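Local coordinates for protein MccF (Escherichia coli, PDB 4IIY) that probably acts as a serine peptidase of the S66 (LD-carboxypeptidase) family, giving its host self-immunity to the antibiotic microcin C7, at residues P39-V42 and G43-I46; S124-F128 and L129-A133; F306-A309 and G310-R313. The protein carries 1 engineered substitution. All blocks are in the same frame, centred on the assembly; numbering follows the deposited sequence.

Interaction 1 (P39-V42 and G43-I46); sequences PLAV and GDTI. With EDO (1,2-ethanediol), chain P.
One carboxylate oxygen, OD2 of Asp44, reaches back across a tight turn to the backbone N of Ala41 while the backbone N of Asp44 bonds Ala41 O, so the same two residues are tied twice. The frame is a type II beta turn, Ala41 to Asp44, leading into strand 45-49 of the parallel part of the N-terminal sheet. Its closing bond runs from Asp44 N to Ala41 O at 3.0 Å. The second tie, Ala41 N to Asp44 OD2, measures 2.8 Å and is bent (139° at the hydrogen), the N-H coming down from above the carboxylate plane. With chi1 at -81°, CG of Asp44 stands beside its own backbone N, which turns the carboxylate back toward Ala41, so that OD2 meets its N-H. Gly43 suits the third turn position because its positive phi (96°) would press a CB against the carbonyl oxygen of Val42. Val42, at the second position, has its CB directed away from the residues that follow, although CG1 still touches Gly43 N. On the buried flank CD1 of Leu40 lies against the Asp44 side chain, 3.7 Å from OD2, as the two side chains pass in opposite directions; Leu40 itself packs on Phe186 and Leu190 of helix 178-191. With an alanine here instead of Asp44, the N-H of Ala41 would probably lose its carboxylate partner and the loop one of its two ties. A 1,2-ethanediol, probably from the crystallisation liquor, sits with O2 2.7 Å from Asp44 OD2. The other carboxylate oxygen is occupied too: a water donates to Asp44 OD1 at 2.7 Å and to Val42 O at 2.8 Å.

Interaction 2 (S124-F128 and L129-A133); sequences SLLPF and LDYDA
The phenol of Tyr131 gives its proton to the backbone carbonyl of Leu126, with OH 2.6 Å from O. The hydroxyl lies in the carbonyl plane, on a lone pair, and the oxygen of Leu126 in turn sits at the edge of the ring, in its plane. A tyrosine suits this place because its long flat side chain spans the bend in the chain and ends in a donor. One ring face is covered near its rim by CB of Leu129, 3.6 Å above the plane. CD2 of Leu126 comes within 3.4 Å of Tyr131 OH and 4.1 Å of Leu129 CD1, so one methyl of Leu126 lies against the hydroxyl and also touches Leu129. Leu129, buried, sends its other methyl, CD2, to CB of Leu125 at 4.2 Å and packs on Ile154 of helix 148-158. A water bridges the backbone oxygens of Pro127 and Leu129 at the bend. Farther on, Asp130 has CG anti to its backbone N (chi1 -166°), which brings OD1 to the N-H of Ala133 at 3.1 Å; its other oxygen, OD2, is bonded to Tyr106 OH. Across the subunit interface, Ser124 OG bonds Glu280 and Ser284 of the second subunit. The whole is a helical turn running into an N-cap, Asp130 serving as the capping residue of helix 131-136.

Interaction 3 (F306-A309 and G310-R313); sequences FDCA and GSKR
The ring of Phe306 turns its edge to the backbone carbonyl of Arg313, with CE2 3.3 Å from O and that oxygen in the plane of the ring. The same oxygen lies 3.3 Å from CB of Cys308, so it is touched by both a ring edge and a methylene. With CG anti to the backbone N, chi1 179° carries the ring of Phe306 toward residues 310-313, and N of Cys308 stands over one ring face toward the rim. Cys308 and Ser311 are the ends of a type I' beta turn, and their side chains come close, CB of Cys308 being 3.7 Å from OG of Ser311. SG of Cys308 goes another way, along the backbone of Lys312, 3.4 Å from its N. The turn is closed twice on one acceptor. Ser311 N bonds Cys308 O at 3.0 Å from above the carbonyl plane, whereas Ser311 OG, 2.7 Å away, gives its proton to the same oxygen in that plane, on a lone pair. Serine is apt here because its OG, held between the backbone N and carbonyl carbon at chi1 72°, also accepts from Arg313 N at 3.1 Å, making an ST turn. At the other end OD1 of Asp307 takes the N-H of Ala309 in an Asx turn. Gly310, with phi 82°, occupies a place where a CB would strike the carbonyl oxygen of Ala309. CB of Ser311 lies over one face of the Arg313 guanidinium, toward its rim, and NH2 forms a salt bridge to Asp87 of the second subunit. The loop joins strand 297-301 to helix 315-323, and Phe306, Ala309 and Ser311 rest on Ile276 at the start of helix 276-288.

In the fold
The three contacts come in series along the chain: interaction 1 leads into strand 45-49, interaction 2 follows strand 110-115, its neighbour in the N-terminal sheet, and interaction 3 lies in the LD-carboxypeptidase C-terminal domain, after strand 297-301 of the other large sheet. Interactions 1 and 2 have centres 24 Å apart; interaction 3 lies across the chain's centre from both, 42 and 39 Å away between centres. None touches another. Interactions 2 and 3 both meet the second subunit, so these loops take part in the dimer interface, whereas interaction 1 does not. Phe306 of interaction 3 lies about 10 Å, side chain to side chain, from the predicted charge-relay residue Glu270.

Interaction 1 (P39-V42 and G43-I46)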
ATOM      1  N   PRO B  39      29.930   2.210  17.427  1.00 12.78           N
ATOM      2  CA  PRO B  39      29.214   3.432  17.798  1.00 13.29           C
ATOM      3  C   PRO B  39      29.735   4.656  17.052  1.00 11.60           C
ATOM      4  O   PRO B  39      30.855   4.655  16.540  1.00 12.83           O
ATOM      5  CB  PRO B  39      29.498   3.558  19.296  1.00 15.06           C
ATOM      6  CG  PRO B  39      30.820   2.865  19.482  1.00 16.67           C
ATOM      7  CD  PRO B  39      30.787   1.709  18.516  1.00 15.12           C
ATOM      8  N   LEU B  40      28.909   5.694  16.997  1.00 10.68           N
ATOM      9  CA  LEU B  40      29.302   6.969  16.416  1.00  8.89           C
ATOM     10  C   LEU B  40      30.158   7.762  17.411  1.00 10.20           C
ATOM     11  O   LEU B  40      30.043   7.578  18.627  1.00 10.73           O
ATOM     12  CB  LEU B  40      28.054   7.773  16.051  1.00 11.34           C
ATOM     13  CG  LEU B  40      28.227   9.017  15.184  1.00 10.64           C
ATOM     14  CD1 LEU B  40      28.686   8.635  13.794  1.00 11.72           C
ATOM     15  CD2 LEU B  40      26.914   9.797  15.113  1.00 11.47           C
ATOM     16  N   ALA B  41      30.996   8.646  16.884  1.00  9.78           N
ATOM     17  CA  ALA B  41      31.760   9.584  17.699  1.00 10.10           C
ATOM     18  C   ALA B  41      31.872  10.908  16.969  1.00  9.60           C
ATOM     19  O   ALA B  41      31.880  10.955  15.734  1.00  9.96           O
ATOM     20  CB  ALA B  41      33.151   9.028  17.997  1.00 13.48           C
ATOM     21  N   VAL B  42      31.980  11.986  17.738  1.00  9.46           N
ATOM     22  CA  VAL B  42      32.243  13.296  17.176  1.00 10.90           C
ATOM     23  C   VAL B  42      33.448  13.211  16.251  1.00 10.23           C
ATOM     24  O   VAL B  42      34.482  12.619  16.601  1.00 10.95           O
ATOM     25  CB  VAL B  42      32.496  14.325  18.295  1.00 10.78           C
ATOM     26  CG1 VAL B  42      33.050  15.628  17.723  1.00 11.57           C
ATOM     27  CG2 VAL B  42      31.213  14.581  19.072  1.00 13.71           C
ATOM     28  N   GLY B  43      33.312  13.778  15.057  1.00 10.31           N
ATOM     29  CA  GLY B  43      34.394  13.795  14.085  1.00 11.22           C
ATOM     30  C   GLY B  43      34.329  12.668  13.070  1.00 10.24           C
ATOM     31  O   GLY B  43      35.109  12.632  12.121  1.00 12.62           O
ATOM     32  N   ASP B  44      33.398  11.739  13.264  1.00 10.59           N
ATOM     33  CA  ASP B  44      33.249  10.628  12.328  1.00 11.49           C
ATOM     34  C   ASP B  44      32.777  11.075  10.940  1.00  9.37           C
ATOM     35  O   ASP B  44      32.320  12.204  10.738  1.00 11.08           O
ATOM     36  CB  ASP B  44      32.281   9.570  12.874  1.00 11.61           C
ATOM     37  CG  ASP B  44      32.929   8.625  13.882  1.00 11.53           C
ATOM     38  OD1 ASP B  44      34.166   8.669  14.072  1.00 13.81           O
ATOM     39  OD2 ASP B  44      32.188   7.818  14.480  1.00 12.43           O
ATOM     40  N   THR B  45      32.875  10.142  10.002  1.00  9.77           N
ATOM     41  CA  THR B  45      32.417  10.328   8.635  1.00 10.49           C
ATOM     42  C   THR B  45      31.049   9.683   8.416  1.00  9.32           C
ATOM     43  O   THR B  45      30.839   8.499   8.718  1.00 11.07           O
ATOM     44  CB  THR B  45      33.432   9.722   7.645  1.00 11.30           C
ATOM     45  OG1 THR B  45      34.695  10.385   7.803  1.00 13.74           O
ATOM     46  CG2 THR B  45      32.963   9.872   6.210  1.00 12.24           C
ATOM     47  N   ILE B  46      30.124  10.486   7.900  1.00  9.28           N
ATOM     48  CA  ILE B  46      28.779  10.045   7.559  1.00  9.08           C
ATOM     49  C   ILE B  46      28.656  10.078   6.044  1.00  9.41           C
ATOM     50  O   ILE B  46      28.959  11.102   5.430  1.00 10.46           O
ATOM     51  CB  ILE B  46      27.728  11.000   8.165  1.00  9.17           C
ATOM     52  CG1 ILE B  46      27.815  11.005   9.702  1.00 11.46           C
ATOM     53  CG2 ILE B  46      26.327  10.624   7.687  1.00 11.37           C
ATOM     54  CD1 ILE B  46      26.956  12.067  10.386  1.00 12.90           C
TER
HETATM   55  C1  EDO P 406      35.197   4.703  16.716  1.00 23.01           C
HETATM   56  O1  EDO P 406      34.590   3.490  17.181  1.00 31.29           O
HETATM   57  C2  EDO P 406      34.148   5.801  16.563  1.00 21.29           C
HETATM   58  O2  EDO P 406      33.266   5.514  15.467  1.00 19.29           O
HETATM   59  O   HOH W   1      35.782  10.360  15.486  1.00 14.40           O

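Interaction 2 (S124-F128 and L129-A133)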
ATOM      1  N   SER B 124      12.673  -1.427  -4.239  1.00  6.73           N
ATOM      2  CA  SER B 124      13.231  -1.956  -5.485  1.00  6.63           C
ATOM      3  C   SER B 124      14.674  -2.425  -5.339  1.00  6.65           C
ATOM      4  O   SER B 124      15.124  -3.297  -6.085  1.00  7.99           O
ATOM      5  CB  SER B 124      13.199  -0.909  -6.590  1.00  7.30           C
ATOM      6  OG  SER B 124      11.884  -0.595  -6.990  1.00  7.54           O
ATOM      7  N   LEU B 125      15.415  -1.807  -4.423  1.00  6.48           N
ATOM      8  CA  LEU B 125      16.850  -2.052  -4.303  1.00  7.27           C
ATOM      9  C   LEU B 125      17.183  -3.385  -3.666  1.00  7.26           C
ATOM     10  O   LEU B 125      18.312  -3.859  -3.803  1.00  7.87           O
ATOM     11  CB  LEU B 125      17.513  -0.968  -3.449  1.00  7.65           C
ATOM     12  CG  LEU B 125      17.846   0.389  -4.062  1.00  8.29           C
ATOM     13  CD1 LEU B 125      16.612   1.082  -4.625  1.00 10.65           C
ATOM     14  CD2 LEU B 125      18.544   1.254  -3.027  1.00  9.30           C
ATOM     15  N   LEU B 126      16.232  -3.973  -2.944  1.00  7.45           N
ATOM     16  CA  LEU B 126      16.549  -5.082  -2.049  1.00  7.93           C
ATOM     17  C   LEU B 126      17.227  -6.308  -2.675  1.00  7.54           C
ATOM     18  O   LEU B 126      18.113  -6.877  -2.055  1.00  8.81           O
ATOM     19  CB  LEU B 126      15.327  -5.456  -1.198  1.00  7.21           C
ATOM     20  CG  LEU B 126      14.947  -4.376  -0.171  1.00  6.91           C
ATOM     21  CD1 LEU B 126      13.582  -4.677   0.444  1.00  7.72           C
ATOM     22  CD2 LEU B 126      16.008  -4.240   0.910  1.00  9.74           C
ATOM     23  N   PRO B 127      16.839  -6.707  -3.893  1.00  7.40           N
ATOM     24  CA  PRO B 127      17.543  -7.856  -4.484  1.00  7.99           C
ATOM     25  C   PRO B 127      19.011  -7.580  -4.823  1.00  8.76           C
ATOM     26  O   PRO B 127      19.746  -8.533  -5.102  1.00 10.99           O
ATOM     27  CB  PRO B 127      16.755  -8.126  -5.770  1.00 10.04           C
ATOM     28  CG  PRO B 127      15.405  -7.504  -5.540  1.00 10.27           C
ATOM     29  CD  PRO B 127      15.703  -6.273  -4.719  1.00  8.54           C
ATOM     30  N   PHE B 128      19.433  -6.321  -4.785  1.00  8.62           N
ATOM     31  CA  PHE B 128      20.716  -5.901  -5.349  1.00  8.60           C
ATOM     32  C   PHE B 128      21.709  -5.381  -4.312  1.00  9.30           C
ATOM     33  O   PHE B 128      22.838  -5.006  -4.655  1.00  9.94           O
ATOM     34  CB  PHE B 128      20.479  -4.834  -6.426  1.00  9.29           C
ATOM     35  CG  PHE B 128      19.521  -5.271  -7.490  1.00  8.92           C
ATOM     36  CD1 PHE B 128      19.911  -6.208  -8.438  1.00 11.14           C
ATOM     37  CD2 PHE B 128      18.216  -4.788  -7.525  1.00  9.24           C
ATOM     38  CE1 PHE B 128      19.026  -6.643  -9.421  1.00 11.52           C
ATOM     39  CE2 PHE B 128      17.327  -5.208  -8.498  1.00  9.95           C
ATOM     40  CZ  PHE B 128      17.732  -6.136  -9.453  1.00 11.69           C
ATOM     41  N   LEU B 129      21.308  -5.350  -3.044  1.00  8.84           N
ATOM     42  CA  LEU B 129      22.221  -4.893  -1.997  1.00  9.24           C
ATOM     43  C   LEU B 129      23.249  -5.964  -1.685  1.00  9.05           C
ATOM     44  O   LEU B 129      22.965  -7.162  -1.768  1.00 10.73           O
ATOM     45  CB  LEU B 129      21.480  -4.514  -0.715  1.00  9.62           C
ATOM     46  CG  LEU B 129      20.458  -3.392  -0.829  1.00  9.19           C
ATOM     47  CD1 LEU B 129      19.952  -3.041   0.565  1.00 10.31           C
ATOM     48  CD2 LEU B 129      21.079  -2.175  -1.499  1.00 11.19           C
ATOM     49  N   ASP B 130      24.442  -5.531  -1.296  1.00  9.36           N
ATOM     50  CA  ASP B 130      25.519  -6.472  -1.010  1.00 10.82           C
ATOM     51  C   ASP B 130      25.463  -6.873   0.458  1.00  9.23           C
ATOM     52  O   ASP B 130      26.168  -6.310   1.300  1.00 10.47           O
ATOM     53  CB  ASP B 130      26.869  -5.846  -1.364  1.00 12.39           C
ATOM     54  CG  ASP B 130      27.994  -6.864  -1.410  1.00 11.13           C
ATOM     55  OD1 ASP B 130      27.865  -7.929  -0.771  1.00 12.38           O
ATOM     56  OD2 ASP B 130      29.013  -6.576  -2.082  1.00 13.66           O
ATOM     57  N   TYR B 131      24.601  -7.841   0.763  1.00 10.51           N
ATOM     58  CA  TYR B 131      24.378  -8.247   2.149  1.00 11.32           C
ATOM     59  C   TYR B 131      25.642  -8.814   2.786  1.00 11.35           C
ATOM     60  O   TYR B 131      25.901  -8.578   3.958  1.00 11.42           O
ATOM     61  CB  TYR B 131      23.196  -9.220   2.261  1.00 11.80           C
ATOM     62  CG  TYR B 131      21.931  -8.542   1.807  1.00  8.93           C
ATOM     63  CD1 TYR B 131      21.357  -7.545   2.575  1.00  9.92           C
ATOM     64  CD2 TYR B 131      21.352  -8.844   0.590  1.00 10.68           C
ATOM     65  CE1 TYR B 131      20.220  -6.881   2.159  1.00  8.75           C
ATOM     66  CE2 TYR B 131      20.212  -8.180   0.158  1.00  9.80           C
ATOM     67  CZ  TYR B 131      19.651  -7.196   0.947  1.00  8.74           C
ATOM     68  OH  TYR B 131      18.521  -6.516   0.537  1.00  9.47           O
ATOM     69  N   ASP B 132      26.432  -9.551   2.011  1.00 12.41           N
ATOM     70  CA  ASP B 132      27.674 -10.094   2.548  1.00 11.80           C
ATOM     71  C   ASP B 132      28.612  -8.974   2.984  1.00 12.07           C
ATOM     72  O   ASP B 132      29.265  -9.073   4.022  1.00 11.83           O
ATOM     73  CB  ASP B 132      28.365 -10.995   1.522  1.00 17.02           C
ATOM     74  CG  ASP B 132      27.647 -12.314   1.323  1.00 24.13           C
ATOM     75  OD1 ASP B 132      26.890 -12.727   2.225  1.00 23.82           O
ATOM     76  OD2 ASP B 132      27.856 -12.944   0.263  1.00 28.19           O
ATOM     77  N   ALA B 133      28.674  -7.898   2.206  1.00 11.22           N
ATOM     78  CA  ALA B 133      29.539  -6.772   2.547  1.00 12.42           C
ATOM     79  C   ALA B 133      29.013  -6.038   3.782  1.00 10.99           C
ATOM     80  O   ALA B 133      29.793  -5.547   4.596  1.00 12.17           O
ATOM     81  CB  ALA B 133      29.682  -5.820   1.373  1.00 12.26           C
TER
HETATM   82  O   HOH W   2      21.725  -9.182  -3.069  1.00 17.88           O

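Interaction 3 (F306-A309 and G310-R313)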
ATOM      1  N   PHE B 306      -2.530  14.052   9.796  1.00  8.44           N
ATOM      2  CA  PHE B 306      -3.570  13.050   9.591  1.00  8.77           C
ATOM      3  C   PHE B 306      -4.857  13.724   9.108  1.00  9.27           C
ATOM      4  O   PHE B 306      -5.257  14.762   9.634  1.00 10.60           O
ATOM      5  CB  PHE B 306      -3.824  12.330  10.914  1.00  9.09           C
ATOM      6  CG  PHE B 306      -4.890  11.276  10.856  1.00  8.66           C
ATOM      7  CD1 PHE B 306      -4.771  10.183  10.013  1.00  9.58           C
ATOM      8  CD2 PHE B 306      -5.997  11.359  11.685  1.00 10.35           C
ATOM      9  CE1 PHE B 306      -5.760   9.202   9.981  1.00 10.29           C
ATOM     10  CE2 PHE B 306      -6.979  10.375  11.658  1.00 11.12           C
ATOM     11  CZ  PHE B 306      -6.854   9.296  10.810  1.00 10.75           C
ATOM     12  N   ASP B 307      -5.508  13.126   8.117  1.00  9.67           N
ATOM     13  CA  ASP B 307      -6.754  13.669   7.574  1.00  9.38           C
ATOM     14  C   ASP B 307      -7.919  12.794   8.034  1.00 10.17           C
ATOM     15  O   ASP B 307      -8.135  11.701   7.506  1.00 10.32           O
ATOM     16  CB  ASP B 307      -6.661  13.729   6.047  1.00 12.44           C
ATOM     17  CG  ASP B 307      -7.998  13.997   5.380  1.00 13.20           C
ATOM     18  OD1 ASP B 307      -8.934  14.455   6.055  1.00 13.88           O
ATOM     19  OD2 ASP B 307      -8.105  13.745   4.159  1.00 21.95           O
ATOM     20  N   CYS B 308      -8.673  13.274   9.017  1.00 10.35           N
ATOM     21  CA  CYS B 308      -9.739  12.475   9.621  1.00 10.30           C
ATOM     22  C   CYS B 308     -11.064  12.578   8.868  1.00 10.12           C
ATOM     23  O   CYS B 308     -12.083  12.058   9.325  1.00 10.58           O
ATOM     24  CB  CYS B 308      -9.933  12.867  11.091  1.00 16.03           C
ATOM     25  SG  CYS B 308     -10.523  14.558  11.340  1.00 22.05           S
ATOM     26  N   ALA B 309     -11.047  13.254   7.724  1.00 10.72           N
ATOM     27  CA  ALA B 309     -12.229  13.341   6.859  1.00 11.69           C
ATOM     28  C   ALA B 309     -13.448  13.947   7.559  1.00 13.43           C
ATOM     29  O   ALA B 309     -14.591  13.599   7.243  1.00 16.19           O
ATOM     30  CB  ALA B 309     -12.569  11.967   6.265  1.00 13.60           C
ATOM     31  N   GLY B 310     -13.207  14.855   8.497  1.00 12.20           N
ATOM     32  CA  GLY B 310     -14.288  15.514   9.214  1.00 14.29           C
ATOM     33  C   GLY B 310     -14.864  14.730  10.383  1.00 14.96           C
ATOM     34  O   GLY B 310     -15.731  15.233  11.101  1.00 16.09           O
ATOM     35  N   SER B 311     -14.377  13.509  10.598  1.00 12.13           N
ATOM     36  CA  SER B 311     -14.910  12.635  11.644  1.00 13.37           C
ATOM     37  C   SER B 311     -14.420  13.000  13.041  1.00 13.49           C
ATOM     38  O   SER B 311     -14.996  12.562  14.043  1.00 14.61           O
ATOM     39  CB  SER B 311     -14.514  11.187  11.377  1.00 12.04           C
ATOM     40  OG  SER B 311     -13.129  10.991  11.633  1.00 11.69           O
ATOM     41  N   LYS B 312     -13.334  13.763  13.097  1.00 13.43           N
ATOM     42  CA  LYS B 312     -12.667  14.117  14.351  1.00 15.01           C
ATOM     43  C   LYS B 312     -12.048  12.925  15.078  1.00 15.25           C
ATOM     44  O   LYS B 312     -11.607  13.051  16.218  1.00 19.42           O
ATOM     45  CB  LYS B 312     -13.606  14.904  15.273  1.00 19.23           C
ATOM     46  CG  LYS B 312     -13.997  16.256  14.692  1.00 22.59           C
ATOM     47  CD  LYS B 312     -14.817  17.086  15.663  1.00 30.92           C
ATOM     48  CE  LYS B 312     -15.198  18.424  15.044  1.00 41.73           C
ATOM     49  NZ  LYS B 312     -16.243  19.129  15.838  1.00 42.88           N
ATOM     50  N   ARG B 313     -11.990  11.777  14.413  1.00 12.12           N
ATOM     51  CA  ARG B 313     -11.387  10.589  15.005  1.00 12.82           C
ATOM     52  C   ARG B 313      -9.879  10.601  14.843  1.00 12.51           C
ATOM     53  O   ARG B 313      -9.359  11.089  13.834  1.00 16.37           O
ATOM     54  CB  ARG B 313     -11.955   9.334  14.350  1.00 12.88           C
ATOM     55  CG  ARG B 313     -13.432   9.157  14.602  1.00 13.69           C
ATOM     56  CD  ARG B 313     -14.045   8.047  13.770  1.00 13.80           C
ATOM     57  NE  ARG B 313     -15.497   8.163  13.828  1.00 14.75           N
ATOM     58  CZ  ARG B 313     -16.343   7.641  12.947  1.00 13.10           C
ATOM     59  NH1 ARG B 313     -15.889   6.920  11.926  1.00 12.68           N
ATOM     60  NH2 ARG B 313     -17.645   7.830  13.100  1.00 14.79           N
TER